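Local coordinates for protein peptidoglycan synthase activator LpoP (Pseudomonas aeruginosa, PDB 6W5Q) that activates a peptidoglycan synthase as a lipoprotein, and is represented by its globular C-terminal tetratricopeptide-repeat domain, probably a protein-binding part, at residues P14-A17 with M18-A22; S37-R40 with A41-I44; A72-G75 with L76-N80; L89-L92 with I93-R97. All coordinates share one frame; numbering follows the deposited sequence.

Contact 1. Residues P14-A17 with M18-A22; sequences PVLA and MLTTA
Thr20 and Leu16, and one step along Thr21 and Ala17, are joined by regular i to i+4 backbone bonds in the first turns of helix 13-28, with Thr20 N 2.8 Å from Leu16 O and Thr21 N at the same distance from Ala17 O. Each threonine adds a second bond from its hydroxyl to the same carbonyl. Thr20 OG1 lies 2.9 Å from Leu16 O, well above the carbonyl plane, while Thr20 N comes from the opposite face, so the oxygen is gripped by two donors of one residue. Thr21 OG1 also bonds, 3.0 Å from Ala17 O and out of that carbonyl's plane. In Thr20 the hydroxyl stands beside the backbone N and anti to the carbonyl carbon (chi1 -66°), which folds it back over the preceding turn. The side chain of Leu16 crosses that of Thr20 at a slant, CG and CD1 both about 4.0 Å from OG1. On another side of the helix, Val15 CG1 meets Leu19 CG at 4.3 Å; both residues also pack on Val51 of helix 49-61, where branched aliphatic chains suit a helix interface. Met18, bent at chi2 and chi3, brings its methyl CE back to 4.4 Å from Ala17 CB, and its side chain also touches Arg40 of helix 31-44. Short Ala17 offers little bulk beside that flexible thioether. The chemistry thus divides the helix surface: Val15 and Leu19 supply apolar packing toward the next helices, whereas the two threonines spend their hydroxyls on backbone carbonyls, a common intrahelical pairing that satisfies the hydroxyl with the carbonyl four residues back.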
loop_
_atom_site.group_PDB
_atom_site.type_symbol
_atom_site.label_atom_id
_atom_site.label_comp_id
_atom_site.label_asym_id
_atom_site.label_seq_id
_atom_site.Cartn_x
_atom_site.Cartn_y
_atom_site.Cartn_z
ATOM N N PRO A 14 4.254 2.235 -18.749
ATOM C CA PRO A 14 3.831 0.893 -18.315
ATOM C C PRO A 14 3.389 0.844 -16.866
ATOM O O PRO A 14 2.306 0.321 -16.576
ATOM C CB PRO A 14 5.076 0.031 -18.572
ATOM C CG PRO A 14 6.199 0.991 -18.729
ATOM C CD PRO A 14 5.602 2.207 -19.342
ATOM N N VAL A 15 4.186 1.383 -15.938
ATOM C CA VAL A 15 3.774 1.336 -14.541
ATOM C C VAL A 15 2.486 2.124 -14.358
ATOM O O VAL A 15 1.537 1.652 -13.718
ATOM C CB VAL A 15 4.891 1.850 -13.616
ATOM C CG1 VAL A 15 4.431 1.770 -12.179
ATOM C CG2 VAL A 15 6.157 1.027 -13.780
ATOM N N LEU A 16 2.408 3.311 -14.969
ATOM C CA LEU A 16 1.215 4.130 -14.797
ATOM C C LEU A 16 -0.008 3.455 -15.407
ATOM O O LEU A 16 -1.116 3.564 -14.868
ATOM C CB LEU A 16 1.435 5.528 -15.386
ATOM C CG LEU A 16 0.230 6.479 -15.371
ATOM C CD1 LEU A 16 -0.125 6.889 -13.947
ATOM C CD2 LEU A 16 0.496 7.748 -16.213
ATOM N N ALA A 17 0.172 2.745 -16.520
ATOM C CA ALA A 17 -0.952 2.028 -17.111
ATOM C C ALA A 17 -1.529 1.017 -16.123
ATOM O O ALA A 17 -2.750 0.947 -15.934
ATOM C CB ALA A 17 -0.522 1.342 -18.409
ATOM N N MET A 18 -0.660 0.240 -15.468
ATOM C CA MET A 18 -1.129 -0.767 -14.522
ATOM C C MET A 18 -1.790 -0.130 -13.304
ATOM O O MET A 18 -2.847 -0.588 -12.850
ATOM C CB MET A 18 0.036 -1.666 -14.103
ATOM C CG MET A 18 0.480 -2.638 -15.216
ATOM S SD MET A 18 -0.882 -3.657 -15.841
ATOM C CE MET A 18 -1.207 -2.932 -17.447
ATOM N N LEU A 19 -1.187 0.931 -12.765
ATOM C CA LEU A 19 -1.817 1.688 -11.684
ATOM C C LEU A 19 -3.189 2.194 -12.099
ATOM O O LEU A 19 -4.177 2.011 -11.374
ATOM C CB LEU A 19 -0.926 2.867 -11.262
ATOM C CG LEU A 19 0.459 2.496 -10.720
ATOM C CD1 LEU A 19 1.104 3.656 -9.983
ATOM C CD2 LEU A 19 0.381 1.275 -9.820
ATOM N N THR A 20 -3.263 2.846 -13.262
ATOM C CA THR A 20 -4.542 3.339 -13.775
ATOM C C THR A 20 -5.561 2.210 -13.898
ATOM O O THR A 20 -6.725 2.348 -13.491
ATOM C CB THR A 20 -4.335 3.995 -15.134
ATOM O OG1 THR A 20 -3.542 5.173 -14.975
ATOM C CG2 THR A 20 -5.664 4.360 -15.753
ATOM N N THR A 21 -5.135 1.085 -14.476
ATOM C CA THR A 21 -6.019 -0.065 -14.598
ATOM C C THR A 21 -6.438 -0.585 -13.226
ATOM O O THR A 21 -7.619 -0.866 -12.992
ATOM C CB THR A 21 -5.320 -1.148 -15.413
ATOM O OG1 THR A 21 -5.157 -0.679 -16.758
ATOM C CG2 THR A 21 -6.137 -2.425 -15.414
ATOM N N ALA A 22 -5.479 -0.718 -12.306
ATOM C CA ALA A 22 -5.798 -1.140 -10.941
ATOM C C ALA A 22 -6.836 -0.234 -10.297
ATOM O O ALA A 22 -7.778 -0.715 -9.662
ATOM C CB ALA A 22 -4.540 -1.169 -10.083
#

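Contact 2. Residues S37-R40 with A41-I44; sequences SLER and AQRI. With SO4 (sulfate ion), chain I.
Arg40 and Arg43 turn their guanidinium groups to one sulfate ion, which lies at the edge of the Arg40 group with its sulfur in that plane; O1 of the ion lies in plane at the edge of the Arg43 group, while O4 reaches that group obliquely. Arg40 NE is 2.8 Å from sulfate O4 and NH2 bonds to the same oxygen at 3.0 Å, a forked grip. From the other arm, Arg43 NH2 holds O2 at 3.1 Å, and NH1 adds weak bonds to O2 and O4. Arg40 is stretched out as far as NE, its CG anti to the backbone N (chi1 -175°), whereas the Arg43 chain bends at chi3; three residues apart on helix 31-44, the two guanidinium groups thereby converge on the ion. Elsewhere on the helix, the side chains of Glu39 and Gln42 run alongside each other in the same direction, carboxylate and amide planes 34° apart and OE2 3.0 Å from NE2. Glu39 OE1 makes a salt bridge with Arg59, and Gln42 OE1 accepts from Arg74. Ala41 is small and buried, its CB 3.3 Å from Leu38 O, while Leu38 packs against Leu19 and Ala22 of helix 13-28, as neighbouring helices do in a tetratricopeptide-repeat fold. Long, flexible arginines suit the exposed flank of this helix. Their shared sulfate, probably from the crystallisation liquor, implies a positively charged patch able to receive an anion, whose charge would offset that of both guanidinium groups.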
loop_
_atom_site.group_PDB
_atom_site.type_symbol
_atom_site.label_atom_id
_atom_site.label_comp_id
_atom_site.label_asym_id
_atom_site.label_seq_id
_atom_site.Cartn_x
_atom_site.Cartn_y
_atom_site.Cartn_z
ATOM N N SER A 37 -3.598 -6.658 -11.132
ATOM C CA SER A 37 -2.973 -5.589 -11.914
ATOM C C SER A 37 -1.780 -4.991 -11.185
ATOM O O SER A 37 -0.787 -4.602 -11.815
ATOM C CB SER A 37 -3.978 -4.475 -12.222
ATOM O OG SER A 37 -5.055 -4.930 -13.007
ATOM N N LEU A 38 -1.862 -4.882 -9.860
ATOM C CA LEU A 38 -0.728 -4.347 -9.123
ATOM C C LEU A 38 0.410 -5.365 -9.032
ATOM O O LEU A 38 1.585 -4.977 -9.019
ATOM C CB LEU A 38 -1.204 -3.871 -7.739
ATOM C CG LEU A 38 -2.171 -2.665 -7.875
ATOM C CD1 LEU A 38 -2.887 -2.284 -6.593
ATOM C CD2 LEU A 38 -1.455 -1.415 -8.448
ATOM N N GLU A 39 0.103 -6.661 -8.992
ATOM C CA GLU A 39 1.192 -7.634 -9.031
ATOM C C GLU A 39 1.853 -7.655 -10.404
ATOM O O GLU A 39 3.037 -7.979 -10.519
ATOM C CB GLU A 39 0.690 -9.035 -8.655
ATOM C CG GLU A 39 -0.042 -9.122 -7.332
ATOM C CD GLU A 39 0.891 -9.262 -6.143
ATOM O OE1 GLU A 39 0.382 -9.361 -5.009
ATOM O OE2 GLU A 39 2.128 -9.274 -6.340
ATOM N N ARG A 40 1.114 -7.295 -11.454
ATOM C CA ARG A 40 1.741 -7.158 -12.764
ATOM C C ARG A 40 2.613 -5.908 -12.801
ATOM O O ARG A 40 3.695 -5.912 -13.400
ATOM C CB ARG A 40 0.656 -7.150 -13.858
ATOM C CG ARG A 40 1.177 -7.143 -15.317
ATOM C CD ARG A 40 0.025 -7.268 -16.341
ATOM N NE ARG A 40 0.439 -7.751 -17.666
ATOM C CZ ARG A 40 0.383 -7.028 -18.793
ATOM N NH1 ARG A 40 -0.066 -5.776 -18.765
ATOM N NH2 ARG A 40 0.775 -7.551 -19.960
ATOM N N ALA A 41 2.174 -4.837 -12.132
ATOM C CA ALA A 41 2.985 -3.626 -12.023
ATOM C C ALA A 41 4.359 -3.912 -11.408
ATOM O O ALA A 41 5.363 -3.297 -11.799
ATOM C CB ALA A 41 2.229 -2.582 -11.197
ATOM N N GLN A 42 4.419 -4.834 -10.431
ATOM C CA GLN A 42 5.690 -5.191 -9.794
ATOM C C GLN A 42 6.656 -5.886 -10.742
ATOM O O GLN A 42 7.869 -5.831 -10.528
ATOM C CB GLN A 42 5.455 -6.101 -8.602
ATOM C CG GLN A 42 4.696 -5.480 -7.483
ATOM C CD GLN A 42 4.968 -6.202 -6.189
ATOM O OE1 GLN A 42 6.058 -6.110 -5.637
ATOM N NE2 GLN A 42 3.988 -6.950 -5.712
ATOM N N ARG A 43 6.156 -6.587 -11.763
ATOM C CA ARG A 43 7.064 -7.191 -12.735
ATOM C C ARG A 43 7.858 -6.131 -13.488
ATOM O O ARG A 43 8.997 -6.381 -13.907
ATOM C CB ARG A 43 6.281 -8.063 -13.707
ATOM C CG ARG A 43 5.660 -9.294 -13.065
ATOM C CD ARG A 43 4.634 -9.921 -14.006
ATOM N NE ARG A 43 5.238 -10.449 -15.227
ATOM C CZ ARG A 43 4.537 -10.829 -16.289
ATOM N NH1 ARG A 43 3.213 -10.731 -16.260
ATOM N NH2 ARG A 43 5.150 -11.316 -17.367
ATOM N N ILE A 44 7.272 -4.948 -13.669
ATOM C CA ILE A 44 7.955 -3.815 -14.287
ATOM C C ILE A 44 8.755 -3.020 -13.261
ATOM O O ILE A 44 9.872 -2.577 -13.534
ATOM C CB ILE A 44 6.919 -2.920 -14.998
ATOM C CG1 ILE A 44 6.198 -3.698 -16.100
ATOM C CG2 ILE A 44 7.566 -1.663 -15.538
ATOM C CD1 ILE A 44 4.696 -3.657 -15.953
HETATM S S SO4 I . 1.563 -11.016 -19.123
HETATM O O1 SO4 I . 0.340 -11.356 -18.391
HETATM O O2 SO4 I . 2.587 -12.042 -18.995
HETATM O O3 SO4 I . 1.269 -10.802 -20.541
HETATM O O4 SO4 I . 2.113 -9.789 -18.570
#

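Contact 3. Residues A72-G75 with L76-N80; sequences ARRG and LSYAN
Leu76, near the C-terminal end of helix 65-78, donates its backbone N to Ala72 O, 3.0 Å away, and its CB rests near both Ala72 O and Arg73 O. Ser77 follows. Its OG sits between the backbone N and the carbonyl carbon (chi1 54°), and this rotation swings the hydroxyl back to Arg74 O in a hydrogen bond modelled very short, at 2.5 Å, so that its exact length carries little weight; Ser77 N makes only weak bonds, to Arg73 O and Arg74 O. A small hydroxyl suits a place where the regular backbone pattern is slackening. Tyr78 then folds its ring back along the helix, with Arg74 O 3.7 Å above the ring plane and over its centre. The phenol reaches Arg74 NH1, which donates to OH at 3.1 Å. OH lies at the edge of the guanidinium, in its plane, while the guanidinium and ring planes stand 75° apart. Arg74 CG is also 3.5 Å from OH, so the arginine meets the phenol both through its chain and through NH1, while NH2 bonds to Gln42. Tyr78 N turns instead to Gly75 O, at 2.9 Å, an i to i+3 bond. Ala79 rests CB 3.5 Å from the same oxygen of buried Gly75. Around this turn, Leu76 packs on Trp90 and Ile93 of helix 83-99, while on helix 49-61 Tyr78 touches Pro49 and Leu52, and Arg74 also meets Leu52; helix 65-78 therefore sits packed against both, in the side-by-side helix packing characteristic of tetratricopeptide repeats.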
loop_
_atom_site.group_PDB
_atom_site.type_symbol
_atom_site.label_atom_id
_atom_site.label_comp_id
_atom_site.label_asym_id
_atom_site.label_seq_id
_atom_site.Cartn_x
_atom_site.Cartn_y
_atom_site.Cartn_z
ATOM N N ALA A 72 2.953 -2.910 2.882
ATOM C CA ALA A 72 3.192 -1.508 3.216
ATOM C C ALA A 72 4.535 -1.324 3.916
ATOM O O ALA A 72 5.240 -0.327 3.687
ATOM C CB ALA A 72 2.057 -0.974 4.089
ATOM N N ARG A 73 4.906 -2.280 4.779
ATOM C CA ARG A 73 6.191 -2.190 5.463
ATOM C C ARG A 73 7.330 -2.370 4.483
ATOM O O ARG A 73 8.407 -1.791 4.658
ATOM C CB ARG A 73 6.274 -3.223 6.590
ATOM C CG ARG A 73 5.604 -2.782 7.872
ATOM C CD ARG A 73 6.392 -3.260 9.097
ATOM N NE ARG A 73 6.187 -2.424 10.291
ATOM C CZ ARG A 73 5.236 -2.656 11.188
ATOM N NH1 ARG A 73 4.424 -3.684 11.019
ATOM N NH2 ARG A 73 5.088 -1.873 12.240
ATOM N N ARG A 74 7.100 -3.150 3.431
ATOM C CA ARG A 74 8.105 -3.264 2.386
ATOM C C ARG A 74 8.183 -1.973 1.571
ATOM O O ARG A 74 9.274 -1.454 1.327
ATOM C CB ARG A 74 7.809 -4.484 1.499
ATOM C CG ARG A 74 8.957 -4.827 0.567
ATOM C CD ARG A 74 8.934 -6.282 0.127
ATOM N NE ARG A 74 7.771 -6.601 -0.687
ATOM C CZ ARG A 74 7.720 -6.441 -2.006
ATOM N NH1 ARG A 74 8.766 -5.947 -2.673
ATOM N NH2 ARG A 74 6.616 -6.767 -2.660
ATOM N N GLY A 75 7.040 -1.440 1.136
ATOM C CA GLY A 75 7.060 -0.160 0.433
ATOM C C GLY A 75 7.823 0.907 1.192
ATOM O O GLY A 75 8.612 1.661 0.611
ATOM N N LEU A 76 7.638 0.944 2.511
ATOM C CA LEU A 76 8.326 1.910 3.363
ATOM C C LEU A 76 9.840 1.834 3.202
ATOM O O LEU A 76 10.509 2.862 3.084
ATOM C CB LEU A 76 7.923 1.656 4.813
ATOM C CG LEU A 76 7.946 2.729 5.880
ATOM C CD1 LEU A 76 7.364 4.035 5.391
ATOM C CD2 LEU A 76 7.138 2.192 7.028
ATOM N N SER A 77 10.403 0.627 3.159
ATOM C CA SER A 77 11.849 0.518 2.996
ATOM C C SER A 77 12.345 1.098 1.668
ATOM O O SER A 77 13.541 1.385 1.538
ATOM C CB SER A 77 12.278 -0.943 3.134
ATOM O OG SER A 77 11.561 -1.784 2.257
ATOM N N TYR A 78 11.470 1.273 0.679
ATOM C CA TYR A 78 11.845 1.859 -0.602
ATOM C C TYR A 78 11.452 3.326 -0.688
ATOM O O TYR A 78 11.736 3.982 -1.691
ATOM C CB TYR A 78 11.187 1.105 -1.769
ATOM C CG TYR A 78 11.277 -0.413 -1.763
ATOM C CD1 TYR A 78 12.330 -1.079 -1.152
ATOM C CD2 TYR A 78 10.308 -1.175 -2.403
ATOM C CE1 TYR A 78 12.399 -2.470 -1.166
ATOM C CE2 TYR A 78 10.368 -2.550 -2.429
ATOM C CZ TYR A 78 11.413 -3.197 -1.803
ATOM O OH TYR A 78 11.464 -4.571 -1.827
ATOM N N ALA A 79 10.779 3.836 0.328
ATOM C CA ALA A 79 10.199 5.166 0.326
ATOM C C ALA A 79 11.130 6.208 0.923
ATOM O O ALA A 79 10.678 7.313 1.219
ATOM C CB ALA A 79 8.871 5.149 1.094
ATOM N N ASN A 80 12.411 5.883 1.100
ATOM C CA ASN A 80 13.329 6.780 1.794
ATOM C C ASN A 80 13.432 8.121 1.084
ATOM O O ASN A 80 13.577 8.185 -0.139
ATOM C CB ASN A 80 14.706 6.138 1.912
ATOM C CG ASN A 80 14.922 5.492 3.265
ATOM O OD1 ASN A 80 13.962 5.199 3.986
ATOM N ND2 ASN A 80 16.187 5.274 3.626
#

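Contact 4. Residues L89-L92 with I93-R97; sequences LWEL and IAQAR
Trp90 and Ile93 cross at a slant on one flank of helix 83-99, the methyl CD1 of Ile93 lying 3.6 Å from CE3 of the indole and 3.8 Å from CZ3. CG2 of Ile93 reaches the same six-membered ring at 4.1 Å from CE3, so both branches of the isoleucine brush the benzo part of the tryptophan. Ile93 has CG1 beside its backbone N, anti to the carbonyl carbon (chi1 -67°), which sends CD1 back toward the previous turn. A broad indole and a branched aliphatic chain suit each other here, apolar surface against apolar surface. Glu91 and Gln95, one turn apart, also cross obliquely, with Gln95 CG 3.2 Å from Glu91 OE2. Glu91 OE1 makes its salt bridge with Arg110 of helix 103-114. Beneath these side chains the backbone is regular, Ala94 N donating to Trp90 O at 2.8 Å. Buried Ala94 is small, and touches Arg110. Helix 83-99 packs on three others, as expected of the stacked helices of a tetratricopeptide-repeat region: Ile93 faces Ala72 and Leu76 of helix 65-78, Trp90 also touches Ala113 of helix 103-114, and Leu89 and Leu92 pack on Tyr53 of helix 49-61.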
loop_
_atom_site.group_PDB
_atom_site.type_symbol
_atom_site.label_atom_id
_atom_site.label_comp_id
_atom_site.label_asym_id
_atom_site.label_seq_id
_atom_site.Cartn_x
_atom_site.Cartn_y
_atom_site.Cartn_z
ATOM N N LEU A 89 2.094 5.425 4.026
ATOM C CA LEU A 89 2.329 4.008 4.318
ATOM C C LEU A 89 2.169 3.718 5.817
ATOM O O LEU A 89 1.550 2.716 6.203
ATOM C CB LEU A 89 3.719 3.592 3.795
ATOM C CG LEU A 89 3.858 3.434 2.257
ATOM C CD1 LEU A 89 5.286 3.618 1.778
ATOM C CD2 LEU A 89 3.322 2.073 1.732
ATOM N N TRP A 90 2.673 4.607 6.682
ATOM C CA TRP A 90 2.500 4.373 8.113
ATOM C C TRP A 90 1.022 4.366 8.506
ATOM O O TRP A 90 0.595 3.522 9.303
ATOM C CB TRP A 90 3.267 5.410 8.929
ATOM C CG TRP A 90 4.715 5.077 9.111
ATOM C CD1 TRP A 90 5.783 5.839 8.728
ATOM C CD2 TRP A 90 5.266 3.901 9.740
ATOM N NE1 TRP A 90 6.959 5.211 9.074
ATOM C CE2 TRP A 90 6.672 4.026 9.700
ATOM C CE3 TRP A 90 4.707 2.762 10.334
ATOM C CZ2 TRP A 90 7.526 3.054 10.219
ATOM C CZ3 TRP A 90 5.565 1.790 10.850
ATOM C CH2 TRP A 90 6.957 1.943 10.783
ATOM N N GLU A 91 0.227 5.291 7.951
ATOM C CA GLU A 91 -1.210 5.281 8.223
ATOM C C GLU A 91 -1.843 3.964 7.789
ATOM O O GLU A 91 -2.674 3.402 8.506
ATOM C CB GLU A 91 -1.905 6.459 7.530
ATOM C CG GLU A 91 -3.426 6.392 7.643
ATOM C CD GLU A 91 -3.921 6.382 9.106
ATOM O OE1 GLU A 91 -3.220 6.927 9.994
ATOM O OE2 GLU A 91 -5.021 5.825 9.375
ATOM N N LEU A 92 -1.445 3.446 6.623
ATOM C CA LEU A 92 -1.889 2.119 6.210
ATOM C C LEU A 92 -1.475 1.055 7.217
ATOM O O LEU A 92 -2.239 0.129 7.509
ATOM C CB LEU A 92 -1.312 1.775 4.835
ATOM C CG LEU A 92 -2.187 2.019 3.608
ATOM C CD1 LEU A 92 -2.681 3.467 3.558
ATOM C CD2 LEU A 92 -1.425 1.627 2.322
ATOM N N ILE A 93 -0.254 1.147 7.736
ATOM C CA ILE A 93 0.210 0.153 8.702
ATOM C C ILE A 93 -0.599 0.244 9.994
ATOM O O ILE A 93 -0.971 -0.778 10.581
ATOM C CB ILE A 93 1.721 0.334 8.946
ATOM C CG1 ILE A 93 2.498 -0.022 7.678
ATOM C CG2 ILE A 93 2.189 -0.472 10.163
ATOM C CD1 ILE A 93 3.947 0.368 7.712
ATOM N N ALA A 94 -0.884 1.472 10.449
ATOM C CA ALA A 94 -1.741 1.683 11.609
ATOM C C ALA A 94 -3.096 1.024 11.408
ATOM O O ALA A 94 -3.625 0.360 12.307
ATOM C CB ALA A 94 -1.922 3.183 11.864
ATOM N N GLN A 95 -3.680 1.210 10.227
ATOM C CA GLN A 95 -5.007 0.667 9.971
ATOM C C GLN A 95 -4.975 -0.842 9.911
ATOM O O GLN A 95 -5.925 -1.500 10.345
ATOM C CB GLN A 95 -5.564 1.248 8.681
ATOM C CG GLN A 95 -5.714 2.738 8.732
ATOM C CD GLN A 95 -6.433 3.257 7.535
ATOM O OE1 GLN A 95 -6.505 4.473 7.315
ATOM N NE2 GLN A 95 -6.973 2.342 6.729
ATOM N N ALA A 96 -3.875 -1.401 9.405
ATOM C CA ALA A 96 -3.717 -2.852 9.381
ATOM C C ALA A 96 -3.509 -3.426 10.787
ATOM O O ALA A 96 -3.978 -4.531 11.082
ATOM C CB ALA A 96 -2.551 -3.223 8.463
ATOM N N ARG A 97 -2.776 -2.715 11.662
ATOM C CA ARG A 97 -2.647 -3.191 13.043
ATOM C C ARG A 97 -3.992 -3.162 13.748
ATOM O O ARG A 97 -4.353 -4.116 14.446
ATOM C CB ARG A 97 -1.640 -2.348 13.834
ATOM C CG ARG A 97 -0.241 -2.308 13.234
ATOM C CD ARG A 97 0.337 -3.690 13.124
ATOM N NE ARG A 97 0.068 -4.499 14.300
ATOM C CZ ARG A 97 0.457 -5.761 14.431
ATOM N NH1 ARG A 97 1.125 -6.349 13.454
ATOM N NH2 ARG A 97 0.178 -6.436 15.539
#

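How the contacts relate
The four contacts follow one another along the chain as short stretches of four helices in an all-helical domain. Contacts 1 and 2 are neighbours, centres 9 Å apart, where helices 13-28 and 31-44 pack: Leu19 CD2 lies 3.5 Å from Leu38 CD2. A probable hydrogen bond, Gln42 OE1 to Arg74 NH2 at 3.1 Å, links contact 2 to contact 3. Contact 3 in turn packs on contact 4, Leu76 CD2 being 3.3 Å from Trp90 CE2. Contacts 1 and 4, centres about 23 Å apart, lie on opposite sides of the chain's centre without touching. A sulfate is bound at contact 2; the side chains of Arg73 and Trp90 also lie near bound sulfate, about 4 and 3 Å away.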